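Local coordinates for guanine nucleotide exchange protein (Legionella pneumophila, PDB 1XSZ) that probably acts as a guanine nucleotide exchange factor for ADP-ribosylation factor (Arf) GTPases, with a capping domain lying over its active site, at residues S39-I44 against Q72-A77; S65-E70 against I109-Q114; T234-I239 against A314-S319. All coordinates share one frame; numbering follows the deposited sequence.

Contact 1. Residues S39-I44 against Q72-A77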
ATOM      1  N   SER A  39      11.508  12.865 -21.474  1.00 28.92           N
ATOM      2  CA  SER A  39      10.486  12.990 -20.437  1.00 28.78           C
ATOM      3  C   SER A  39      10.774  11.856 -19.453  1.00 27.40           C
ATOM      4  O   SER A  39      10.636  10.681 -19.791  1.00 27.48           O
ATOM      5  CB  SER A  39       9.090  12.834 -21.042  1.00 30.39           C
ATOM      6  OG  SER A  39       8.967  11.603 -21.734  1.00 35.34           O
ATOM      7  N   PRO A  40      11.172  12.197 -18.218  1.00 26.36           N
ATOM      8  CA  PRO A  40      11.494  11.207 -17.185  1.00 25.01           C
ATOM      9  C   PRO A  40      10.400  10.263 -16.696  1.00 23.59           C
ATOM     10  O   PRO A  40      10.616   9.053 -16.627  1.00 23.64           O
ATOM     11  CB  PRO A  40      12.058  12.066 -16.057  1.00 26.15           C
ATOM     12  CG  PRO A  40      11.259  13.322 -16.182  1.00 26.39           C
ATOM     13  CD  PRO A  40      11.282  13.565 -17.676  1.00 26.66           C
ATOM     14  N   ASN A  41       9.234  10.799 -16.357  1.00 22.20           N
ATOM     15  CA  ASN A  41       8.161   9.956 -15.836  1.00 22.03           C
ATOM     16  C   ASN A  41       7.718   8.839 -16.771  1.00 21.51           C
ATOM     17  O   ASN A  41       7.500   7.710 -16.331  1.00 20.59           O
ATOM     18  CB  ASN A  41       6.963  10.815 -15.429  1.00 24.08           C
ATOM     19  CG  ASN A  41       7.317  11.820 -14.349  1.00 26.14           C
ATOM     20  OD1 ASN A  41       8.184  11.565 -13.509  1.00 28.67           O
ATOM     21  ND2 ASN A  41       6.642  12.964 -14.357  1.00 29.09           N
ATOM     22  N   GLU A  42       7.588   9.136 -18.058  1.00 21.15           N
ATOM     23  CA  GLU A  42       7.183   8.112 -19.008  1.00 20.84           C
ATOM     24  C   GLU A  42       8.311   7.101 -19.203  1.00 19.77           C
ATOM     25  O   GLU A  42       8.066   5.914 -19.429  1.00 19.38           O
ATOM     26  CB  GLU A  42       6.802   8.746 -20.353  1.00 23.98           C
ATOM     27  CG  GLU A  42       5.592   9.674 -20.271  1.00 28.55           C
ATOM     28  CD  GLU A  42       5.967  11.136 -20.085  1.00 31.58           C
ATOM     29  OE1 GLU A  42       6.845  11.441 -19.248  1.00 33.87           O
ATOM     30  OE2 GLU A  42       5.370  11.989 -20.776  1.00 35.21           O
ATOM     31  N   GLU A  43       9.549   7.573 -19.095  1.00 19.00           N
ATOM     32  CA  GLU A  43      10.705   6.706 -19.267  1.00 19.18           C
ATOM     33  C   GLU A  43      10.853   5.735 -18.092  1.00 17.75           C
ATOM     34  O   GLU A  43      11.202   4.575 -18.281  1.00 17.99           O
ATOM     35  CB  GLU A  43      11.976   7.544 -19.426  1.00 21.40           C
ATOM     36  CG  GLU A  43      13.119   6.779 -20.071  1.00 23.69           C
ATOM     37  CD  GLU A  43      12.820   6.374 -21.510  1.00 23.74           C
ATOM     38  OE1 GLU A  43      13.384   5.362 -21.970  1.00 25.94           O
ATOM     39  OE2 GLU A  43      12.031   7.071 -22.183  1.00 25.93           O
ATOM     40  N   ILE A  44      10.604   6.215 -16.877  1.00 17.41           N
ATOM     41  CA  ILE A  44      10.694   5.345 -15.711  1.00 16.42           C
ATOM     42  C   ILE A  44       9.629   4.251 -15.844  1.00 16.11           C
ATOM     43  O   ILE A  44       9.909   3.069 -15.650  1.00 15.70           O
ATOM     44  CB  ILE A  44      10.462   6.136 -14.406  1.00 15.48           C
ATOM     45  CG1 ILE A  44      11.608   7.130 -14.192  1.00 16.39           C
ATOM     46  CG2 ILE A  44      10.341   5.175 -13.225  1.00 16.78           C
ATOM     47  CD1 ILE A  44      11.359   8.111 -13.062  1.00 16.89           C
ATOM     48  N   GLN A  72       3.189   9.351  -8.533  1.00 15.99           N
ATOM     49  CA  GLN A  72       1.850   9.307  -9.095  1.00 16.77           C
ATOM     50  C   GLN A  72       1.863   9.576 -10.596  1.00 16.62           C
ATOM     51  O   GLN A  72       1.078   8.990 -11.341  1.00 16.74           O
ATOM     52  CB  GLN A  72       0.927  10.279  -8.348  1.00 18.66           C
ATOM     53  CG  GLN A  72       0.798   9.919  -6.868  1.00 20.68           C
ATOM     54  CD  GLN A  72      -0.527  10.328  -6.260  1.00 24.03           C
ATOM     55  OE1 GLN A  72      -1.591   9.961  -6.760  1.00 23.60           O
ATOM     56  NE2 GLN A  72      -0.471  11.080  -5.165  1.00 25.27           N
ATOM     57  N   GLN A  73       2.766  10.442 -11.048  1.00 17.81           N
ATOM     58  CA  GLN A  73       2.863  10.718 -12.475  1.00 18.03           C
ATOM     59  C   GLN A  73       3.400   9.484 -13.191  1.00 17.39           C
ATOM     60  O   GLN A  73       2.950   9.141 -14.284  1.00 17.82           O
ATOM     61  CB  GLN A  73       3.790  11.907 -12.740  1.00 21.24           C
ATOM     62  CG  GLN A  73       3.218  13.245 -12.303  1.00 26.04           C
ATOM     63  CD  GLN A  73       4.143  14.402 -12.625  1.00 30.78           C
ATOM     64  OE1 GLN A  73       5.264  14.477 -12.118  1.00 34.75           O
ATOM     65  NE2 GLN A  73       3.680  15.311 -13.475  1.00 33.87           N
ATOM     66  N   VAL A  74       4.367   8.809 -12.574  1.00 16.10           N
ATOM     67  CA  VAL A  74       4.927   7.614 -13.184  1.00 14.77           C
ATOM     68  C   VAL A  74       3.868   6.516 -13.264  1.00 14.32           C
ATOM     69  O   VAL A  74       3.788   5.796 -14.259  1.00 15.57           O
ATOM     70  CB  VAL A  74       6.164   7.105 -12.399  1.00 15.06           C
ATOM     71  CG1 VAL A  74       6.628   5.770 -12.963  1.00 15.46           C
ATOM     72  CG2 VAL A  74       7.296   8.132 -12.505  1.00 15.33           C
ATOM     73  N   LEU A  75       3.055   6.386 -12.220  1.00 13.43           N
ATOM     74  CA  LEU A  75       2.005   5.376 -12.228  1.00 12.71           C
ATOM     75  C   LEU A  75       1.005   5.651 -13.351  1.00 14.06           C
ATOM     76  O   LEU A  75       0.563   4.730 -14.035  1.00 14.09           O
ATOM     77  CB  LEU A  75       1.274   5.339 -10.879  1.00 14.12           C
ATOM     78  CG  LEU A  75       0.050   4.411 -10.830  1.00 12.70           C
ATOM     79  CD1 LEU A  75       0.455   2.994 -11.201  1.00 14.48           C
ATOM     80  CD2 LEU A  75      -0.577   4.442  -9.445  1.00 13.63           C
ATOM     81  N   LYS A  76       0.643   6.917 -13.538  0.50 13.46           N
ATOM     82  CA  LYS A  76      -0.308   7.254 -14.588  0.50 14.77           C
ATOM     83  C   LYS A  76       0.251   6.823 -15.942  0.50 14.56           C
ATOM     84  O   LYS A  76      -0.468   6.264 -16.769  0.50 13.61           O
ATOM     85  CB  LYS A  76      -0.601   8.757 -14.588  0.50 15.29           C
ATOM     86  CG  LYS A  76      -1.830   9.128 -15.405  0.50 17.01           C
ATOM     87  CD  LYS A  76      -2.179  10.601 -15.274  0.50 19.78           C
ATOM     88  CE  LYS A  76      -3.476  10.914 -16.002  0.50 22.52           C
ATOM     89  NZ  LYS A  76      -3.431  10.464 -17.420  0.50 24.74           N
ATOM     90  N   ALA A  77       1.539   7.068 -16.162  1.00 15.44           N
ATOM     91  CA  ALA A  77       2.168   6.684 -17.420  1.00 15.48           C
ATOM     92  C   ALA A  77       2.243   5.162 -17.527  1.00 15.99           C
ATOM     93  O   ALA A  77       1.966   4.588 -18.579  1.00 17.23           O
ATOM     94  CB  ALA A  77       3.569   7.283 -17.515  1.00 15.78           C
TER
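With CG anti to the carbonyl carbon in both residues (chi1 -60° in Asn41 and much the same in Gln73), the two side chains reach the same spot between helices 40-50 and 69-80. Asn41 ND2 lies 3.0 Å from Gln73 OE1 in a weak, bent hydrogen bond, N-H...O 125°; the two amide planes are well turned from each other. The same ND2 also rests against the aliphatic root of Gln73, 3.4 Å from its CB. The other branch of the Asn41 amide is turned to the hydrophobic side, OD1 sitting 3.7 Å from Val74 CG2. Further in, Ile44 and Val74 meet branch to branch at about a right angle, Ile44 CG2 3.8 Å from Val74 CG1, and both also touch Tyr63 of helix 57-64. One turn along, the methyl of Ala77 packs on backbone, CB 4.0 Å from Glu42 CA. The short axes come within 8.0 Å and cross at -58° in the all-helical Sec7 domain. The chemistry is graded: a weakly bonded amide pair toward the exposed side, apolar branches inside, which suggests that the fit of aliphatic groups contributes more than the single weak bond between the segments.

Contact 2. Residues S65-E70 against I109-Q114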
ATOM      1  N   SER A  65       3.016   2.798  -6.240  1.00 12.96           N
ATOM      2  CA  SER A  65       1.874   3.047  -5.367  1.00 13.32           C
ATOM      3  C   SER A  65       2.085   4.096  -4.281  1.00 13.87           C
ATOM      4  O   SER A  65       1.209   4.291  -3.439  1.00 14.25           O
ATOM      5  CB  SER A  65       1.425   1.735  -4.717  1.00 13.63           C
ATOM      6  OG  SER A  65       2.440   1.217  -3.867  1.00 13.67           O
ATOM      7  N   SER A  66       3.228   4.772  -4.306  1.00 14.38           N
ATOM      8  CA  SER A  66       3.536   5.794  -3.309  1.00 16.79           C
ATOM      9  C   SER A  66       2.762   7.082  -3.563  1.00 16.70           C
ATOM     10  O   SER A  66       2.357   7.363  -4.689  1.00 17.45           O
ATOM     11  CB  SER A  66       5.040   6.052  -3.276  1.00 18.26           C
ATOM     12  OG  SER A  66       5.707   4.931  -2.719  1.00 22.40           O
ATOM     13  N   PRO A  67       2.563   7.898  -2.513  1.00 17.04           N
ATOM     14  CA  PRO A  67       1.821   9.157  -2.630  1.00 18.13           C
ATOM     15  C   PRO A  67       2.518  10.366  -3.249  1.00 18.59           C
ATOM     16  O   PRO A  67       1.844  11.309  -3.671  1.00 19.16           O
ATOM     17  CB  PRO A  67       1.400   9.428  -1.191  1.00 18.21           C
ATOM     18  CG  PRO A  67       2.607   8.968  -0.433  1.00 19.03           C
ATOM     19  CD  PRO A  67       2.937   7.643  -1.108  1.00 18.06           C
ATOM     20  N   GLU A  68       3.844  10.355  -3.302  1.00 19.42           N
ATOM     21  CA  GLU A  68       4.575  11.495  -3.855  1.00 20.29           C
ATOM     22  C   GLU A  68       4.157  11.838  -5.287  1.00 20.46           C
ATOM     23  O   GLU A  68       3.811  10.957  -6.077  1.00 18.73           O
ATOM     24  CB  GLU A  68       6.084  11.245  -3.793  1.00 21.75           C
ATOM     25  CG  GLU A  68       6.676  11.232  -2.380  1.00 24.87           C
ATOM     26  CD  GLU A  68       6.204  10.058  -1.541  1.00 27.52           C
ATOM     27  OE1 GLU A  68       6.081   8.945  -2.095  1.00 27.17           O
ATOM     28  OE2 GLU A  68       5.974  10.243  -0.326  1.00 28.78           O
ATOM     29  N   ALA A  69       4.193  13.129  -5.613  1.00 21.01           N
ATOM     30  CA  ALA A  69       3.802  13.620  -6.932  1.00 20.54           C
ATOM     31  C   ALA A  69       4.488  12.902  -8.091  1.00 19.74           C
ATOM     32  O   ALA A  69       3.833  12.485  -9.041  1.00 20.31           O
ATOM     33  CB  ALA A  69       4.067  15.124  -7.023  1.00 22.02           C
ATOM     34  N   GLU A  70       5.805  12.764  -8.017  1.00 18.89           N
ATOM     35  CA  GLU A  70       6.554  12.089  -9.072  1.00 19.33           C
ATOM     36  C   GLU A  70       6.039  10.670  -9.283  1.00 18.70           C
ATOM     37  O   GLU A  70       5.746  10.258 -10.405  1.00 18.72           O
ATOM     38  CB  GLU A  70       8.038  12.042  -8.713  1.00 22.07           C
ATOM     39  CG  GLU A  70       8.890  11.221  -9.672  1.00 25.59           C
ATOM     40  CD  GLU A  70      10.341  11.159  -9.235  1.00 29.06           C
ATOM     41  OE1 GLU A  70      10.998  12.219  -9.207  1.00 29.34           O
ATOM     42  OE2 GLU A  70      10.824  10.054  -8.912  1.00 30.03           O
ATOM     43  N   ILE A 109      -2.635   0.016  -2.149  1.00 12.05           N
ATOM     44  CA  ILE A 109      -3.524  -0.797  -2.969  1.00 11.96           C
ATOM     45  C   ILE A 109      -4.576   0.127  -3.590  1.00 12.84           C
ATOM     46  O   ILE A 109      -4.885   0.035  -4.778  1.00 13.32           O
ATOM     47  CB  ILE A 109      -4.232  -1.863  -2.107  1.00 12.21           C
ATOM     48  CG1 ILE A 109      -3.220  -2.922  -1.673  1.00 12.46           C
ATOM     49  CG2 ILE A 109      -5.380  -2.514  -2.886  1.00 13.20           C
ATOM     50  CD1 ILE A 109      -3.715  -3.815  -0.555  1.00 13.04           C
ATOM     51  N   ASP A 110      -5.109   1.032  -2.776  1.00 12.55           N
ATOM     52  CA  ASP A 110      -6.135   1.962  -3.220  1.00 13.02           C
ATOM     53  C   ASP A 110      -5.642   2.802  -4.400  1.00 12.78           C
ATOM     54  O   ASP A 110      -6.343   2.934  -5.410  1.00 13.11           O
ATOM     55  CB  ASP A 110      -6.553   2.856  -2.042  1.00 13.56           C
ATOM     56  CG  ASP A 110      -7.871   3.565  -2.274  1.00 16.08           C
ATOM     57  OD1 ASP A 110      -8.606   3.192  -3.211  1.00 16.34           O
ATOM     58  OD2 ASP A 110      -8.177   4.491  -1.493  1.00 17.69           O
ATOM     59  N   ARG A 111      -4.443   3.363  -4.288  0.50 10.38           N
ATOM     60  CA  ARG A 111      -3.918   4.179  -5.377  0.50  9.81           C
ATOM     61  C   ARG A 111      -3.796   3.385  -6.670  0.50 10.69           C
ATOM     62  O   ARG A 111      -4.064   3.908  -7.754  0.50 10.66           O
ATOM     63  CB  ARG A 111      -2.563   4.781  -5.002  0.50 11.69           C
ATOM     64  CG  ARG A 111      -2.614   5.645  -3.759  0.50 14.51           C
ATOM     65  CD  ARG A 111      -1.458   6.632  -3.699  0.50 15.27           C
ATOM     66  NE  ARG A 111      -1.439   7.339  -2.423  0.50 16.14           N
ATOM     67  CZ  ARG A 111      -0.924   6.844  -1.303  0.50 15.62           C
ATOM     68  NH1 ARG A 111      -0.372   5.638  -1.295  0.50 14.11           N
ATOM     69  NH2 ARG A 111      -0.977   7.549  -0.182  0.50 16.94           N
ATOM     70  N   LEU A 112      -3.401   2.121  -6.570  1.00 12.51           N
ATOM     71  CA  LEU A 112      -3.262   1.298  -7.766  1.00 12.49           C
ATOM     72  C   LEU A 112      -4.641   1.091  -8.402  1.00 13.07           C
ATOM     73  O   LEU A 112      -4.805   1.246  -9.615  1.00 12.54           O
ATOM     74  CB  LEU A 112      -2.622  -0.053  -7.432  1.00 13.13           C
ATOM     75  CG  LEU A 112      -1.142  -0.007  -7.036  1.00 11.60           C
ATOM     76  CD1 LEU A 112      -0.658  -1.427  -6.782  1.00 14.05           C
ATOM     77  CD2 LEU A 112      -0.308   0.654  -8.135  1.00 13.94           C
ATOM     78  N   VAL A 113      -5.636   0.756  -7.588  1.00 11.91           N
ATOM     79  CA  VAL A 113      -6.990   0.549  -8.094  1.00 11.64           C
ATOM     80  C   VAL A 113      -7.530   1.830  -8.747  1.00 12.60           C
ATOM     81  O   VAL A 113      -8.200   1.773  -9.782  1.00 14.37           O
ATOM     82  CB  VAL A 113      -7.930   0.075  -6.954  1.00 11.72           C
ATOM     83  CG1 VAL A 113      -9.374  -0.018  -7.447  1.00 11.95           C
ATOM     84  CG2 VAL A 113      -7.466  -1.290  -6.452  1.00 14.07           C
ATOM     85  N   GLN A 114      -7.226   2.981  -8.163  1.00 12.22           N
ATOM     86  CA  GLN A 114      -7.676   4.254  -8.731  1.00 13.74           C
ATOM     87  C   GLN A 114      -7.022   4.503 -10.090  1.00 13.37           C
ATOM     88  O   GLN A 114      -7.639   5.074 -10.991  1.00 13.94           O
ATOM     89  CB  GLN A 114      -7.341   5.404  -7.781  1.00 13.94           C
ATOM     90  CG  GLN A 114      -8.193   5.435  -6.524  1.00 17.80           C
ATOM     91  CD  GLN A 114      -7.761   6.517  -5.558  1.00 21.51           C
ATOM     92  OE1 GLN A 114      -7.650   7.687  -5.927  1.00 27.35           O
ATOM     93  NE2 GLN A 114      -7.515   6.132  -4.313  1.00 26.61           N
TER
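Arg111, Ser65 and Pro67 carry most of this contact, in which an arginine from helix 106-123 reaches the turn between helices 57-64 and 69-80. Arg111 is modelled in two conformers; in the one described here its chain runs extended from CG to NE (chi3 -173°), and NH1 donates to Ser65 O at 3.0 Å. The nitrogen arrives nearly along the C=O axis, although the acceptor is tilted 26° out of the guanidinium plane and the N-H...O angle is only 136°. Pro67 covers one face of the guanidinium off-centre: its CB stands 3.2 Å from Arg111 NH2 and 3.5 Å from Arg111 CZ. In this conformer, carbonyl and proline hold the group from two directions. The turn belongs to the helical Sec7 domain, where Ser65 is the first residue to leave helical geometry after 57-64, and the arginine thus binds a carbonyl of the linker that follows this helix. Ser65 CB packs 3.9 Å from Leu112 CG, while its OG bonds back to Gly61 O. Leu112 continues the apolar side onto Leu75 of helix 69-80 and onto Phe100 and Pro103 in a neighbouring loop.

Contact 3. Residues T234-I239 against A314-S319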
ATOM      1  N   THR A 234       0.692   9.362  25.135  1.00 24.05           N
ATOM      2  CA  THR A 234       0.013   8.531  26.122  1.00 23.56           C
ATOM      3  C   THR A 234       0.091   7.088  25.628  1.00 22.73           C
ATOM      4  O   THR A 234      -0.059   6.143  26.399  1.00 23.63           O
ATOM      5  CB  THR A 234      -1.472   8.932  26.300  1.00 24.11           C
ATOM      6  OG1 THR A 234      -2.156   8.840  25.046  1.00 23.90           O
ATOM      7  CG2 THR A 234      -1.579  10.352  26.834  1.00 25.43           C
ATOM      8  N   VAL A 235       0.329   6.935  24.328  1.00 21.43           N
ATOM      9  CA  VAL A 235       0.454   5.618  23.719  1.00 21.05           C
ATOM     10  C   VAL A 235       1.938   5.258  23.669  1.00 20.45           C
ATOM     11  O   VAL A 235       2.325   4.126  23.972  1.00 21.41           O
ATOM     12  CB  VAL A 235      -0.108   5.603  22.274  1.00 20.08           C
ATOM     13  CG1 VAL A 235       0.069   4.220  21.663  1.00 20.84           C
ATOM     14  CG2 VAL A 235      -1.580   5.999  22.274  1.00 20.65           C
ATOM     15  N   PHE A 236       2.756   6.235  23.288  1.00 21.27           N
ATOM     16  CA  PHE A 236       4.204   6.053  23.184  1.00 21.90           C
ATOM     17  C   PHE A 236       4.943   7.042  24.082  1.00 23.92           C
ATOM     18  O   PHE A 236       5.362   8.106  23.633  1.00 24.15           O
ATOM     19  CB  PHE A 236       4.666   6.264  21.740  1.00 20.70           C
ATOM     20  CG  PHE A 236       3.993   5.365  20.748  1.00 19.02           C
ATOM     21  CD1 PHE A 236       3.049   5.871  19.858  1.00 18.68           C
ATOM     22  CD2 PHE A 236       4.296   4.008  20.704  1.00 17.75           C
ATOM     23  CE1 PHE A 236       2.420   5.035  18.937  1.00 19.20           C
ATOM     24  CE2 PHE A 236       3.672   3.168  19.788  1.00 17.78           C
ATOM     25  CZ  PHE A 236       2.731   3.682  18.903  1.00 18.67           C
ATOM     26  N   PRO A 237       5.121   6.699  25.366  1.00 26.74           N
ATOM     27  CA  PRO A 237       5.819   7.585  26.306  1.00 28.89           C
ATOM     28  C   PRO A 237       7.203   8.029  25.824  1.00 30.98           C
ATOM     29  O   PRO A 237       7.647   9.137  26.125  1.00 32.09           O
ATOM     30  CB  PRO A 237       5.889   6.742  27.575  1.00 28.65           C
ATOM     31  CG  PRO A 237       4.628   5.939  27.502  1.00 29.85           C
ATOM     32  CD  PRO A 237       4.620   5.499  26.056  1.00 27.18           C
ATOM     33  N   GLY A 238       7.871   7.162  25.069  1.00 32.48           N
ATOM     34  CA  GLY A 238       9.195   7.479  24.563  1.00 35.14           C
ATOM     35  C   GLY A 238       9.304   8.762  23.756  1.00 36.94           C
ATOM     36  O   GLY A 238      10.178   9.592  24.016  1.00 36.84           O
ATOM     37  N   ILE A 239       8.418   8.934  22.780  1.00 37.75           N
ATOM     38  CA  ILE A 239       8.439  10.121  21.930  1.00 38.29           C
ATOM     39  C   ILE A 239       8.390  11.419  22.731  1.00 39.29           C
ATOM     40  O   ILE A 239       8.143  11.410  23.938  1.00 40.78           O
ATOM     41  CB  ILE A 239       7.270  10.109  20.923  1.00 38.26           C
ATOM     42  CG1 ILE A 239       5.937  10.163  21.667  1.00 36.70           C
ATOM     43  CG2 ILE A 239       7.354   8.860  20.055  1.00 38.46           C
ATOM     44  CD1 ILE A 239       4.730  10.175  20.761  1.00 37.78           C
ATOM     45  N   ALA A 314       8.228   2.002  17.494  1.00 13.22           N
ATOM     46  CA  ALA A 314       8.343   0.553  17.379  1.00 13.93           C
ATOM     47  C   ALA A 314       8.934  -0.082  18.638  1.00 12.66           C
ATOM     48  O   ALA A 314       8.484  -1.138  19.087  1.00 13.25           O
ATOM     49  CB  ALA A 314       9.197   0.197  16.156  1.00 13.88           C
ATOM     50  N   ALA A 315       9.938   0.577  19.210  1.00 13.44           N
ATOM     51  CA  ALA A 315      10.592   0.066  20.409  1.00 13.92           C
ATOM     52  C   ALA A 315       9.721   0.139  21.656  1.00 15.31           C
ATOM     53  O   ALA A 315       9.970  -0.582  22.621  1.00 15.77           O
ATOM     54  CB  ALA A 315      11.895   0.812  20.647  1.00 15.06           C
ATOM     55  N   ASP A 316       8.701   0.997  21.640  1.00 15.93           N
ATOM     56  CA  ASP A 316       7.821   1.139  22.796  1.00 17.88           C
ATOM     57  C   ASP A 316       6.892  -0.054  23.013  1.00 18.12           C
ATOM     58  O   ASP A 316       6.297  -0.196  24.081  1.00 20.00           O
ATOM     59  CB  ASP A 316       7.003   2.431  22.691  1.00 19.88           C
ATOM     60  CG  ASP A 316       7.772   3.645  23.180  1.00 24.60           C
ATOM     61  OD1 ASP A 316       8.846   3.464  23.800  1.00 26.92           O
ATOM     62  OD2 ASP A 316       7.306   4.781  22.963  1.00 25.27           O
ATOM     63  N   PHE A 317       6.755  -0.910  22.005  1.00 15.79           N
ATOM     64  CA  PHE A 317       5.926  -2.100  22.143  1.00 15.43           C
ATOM     65  C   PHE A 317       6.722  -3.162  22.892  1.00 15.52           C
ATOM     66  O   PHE A 317       7.938  -3.255  22.730  1.00 17.19           O
ATOM     67  CB  PHE A 317       5.576  -2.713  20.778  1.00 15.22           C
ATOM     68  CG  PHE A 317       4.513  -1.982  20.011  1.00 14.02           C
ATOM     69  CD1 PHE A 317       4.822  -0.861  19.250  1.00 13.77           C
ATOM     70  CD2 PHE A 317       3.204  -2.449  20.017  1.00 15.80           C
ATOM     71  CE1 PHE A 317       3.845  -0.218  18.501  1.00 15.32           C
ATOM     72  CE2 PHE A 317       2.220  -1.810  19.267  1.00 15.81           C
ATOM     73  CZ  PHE A 317       2.545  -0.694  18.508  1.00 16.11           C
ATOM     74  N   SER A 318       6.042  -3.957  23.709  0.50 15.18           N
ATOM     75  CA  SER A 318       6.712  -5.040  24.416  0.50 15.62           C
ATOM     76  C   SER A 318       6.945  -6.092  23.341  0.50 13.72           C
ATOM     77  O   SER A 318       7.978  -6.763  23.307  0.50 14.87           O
ATOM     78  CB  SER A 318       5.814  -5.608  25.516  0.50 16.90           C
ATOM     79  OG  SER A 318       6.414  -6.736  26.130  0.50 21.57           O
ATOM     80  N   SER A 319       5.959  -6.215  22.457  0.50 13.23           N
ATOM     81  CA  SER A 319       6.010  -7.155  21.348  0.50 14.21           C
ATOM     82  C   SER A 319       7.201  -6.859  20.447  0.50 13.79           C
ATOM     83  O   SER A 319       7.575  -5.704  20.251  0.50 13.81           O
ATOM     84  CB  SER A 319       4.725  -7.057  20.523  0.50 14.86           C
ATOM     85  OG  SER A 319       4.846  -7.762  19.301  0.50 18.23           O
TER
HETATM   86  O   HOH W   1       4.462   2.309  24.573  1.00 38.72           O
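In the RalF C-terminal capping domain, the loop leading to strand 243-248 meets the end region of helix 306-315 and the turn that follows it. Asp316 is the central residue. Its OD2 accepts from Gly238 N at 3.2 Å, met on the syn side of the carboxylate but tilted out of its plane, with an N-H...O angle of 138°. The same oxygen lies 3.3 Å from Phe236 CB, so this one carboxylate branch nestles into the bend of the loop from Phe236 to Gly238. The aspartate crosses the edge of the aromatic ring at a slant: Asp316 CB lies 3.7 Å from Phe236 CD2, and ring and carboxylate are nearly coplanar, 19° apart. Further round that edge, Phe236 CE2 touches Phe317 CE1 at 3.6 Å. The two rings are inclined at 56° and meet obliquely, with centroids 5.9 Å apart. Phe236 sends its ring toward this meeting point with CG anti to the carbonyl carbon, while Val235 CG1 covers one ring face. A water completes the link by donating to Val235 O at 2.9 Å and to Asp316 O, thereby joining the two backbones through a single molecule. Asp316 O takes a second bond from Thr217 OG1 of helix 216-224, a helix that also touches both phenylalanines through Thr217. Phe317 touches Val296 and Ile298 of strand 295-300, and Asp316 lies against Ile346 of helix 332-351, which places the contact between the loop before strand 243-248, the sheet and these two helices.

How the contacts relate
From the N terminus, contact 1 opens at 39-44, and contact 2 opens at 65-70 before contact 1 closes at 72-77, spanning 27 residues. Contact 2 closes only at 109-114, after 38 residues, so the two cross along the chain; contact 1 uses helix 69-80 itself, contact 2 the turn that leads into it. They touch directly: Gln72 NE2 probably bonds to Pro67 O, and Leu75 packs on the backbone of Arg111. Together they tie helices 40-50, 69-80 and 106-123 of the Sec7 domain. Contact 3 follows in series, closing a loop of 74 residues within the capping domain; its centre is about 39 Å from that of contact 1 and 29 Å from that of contact 2.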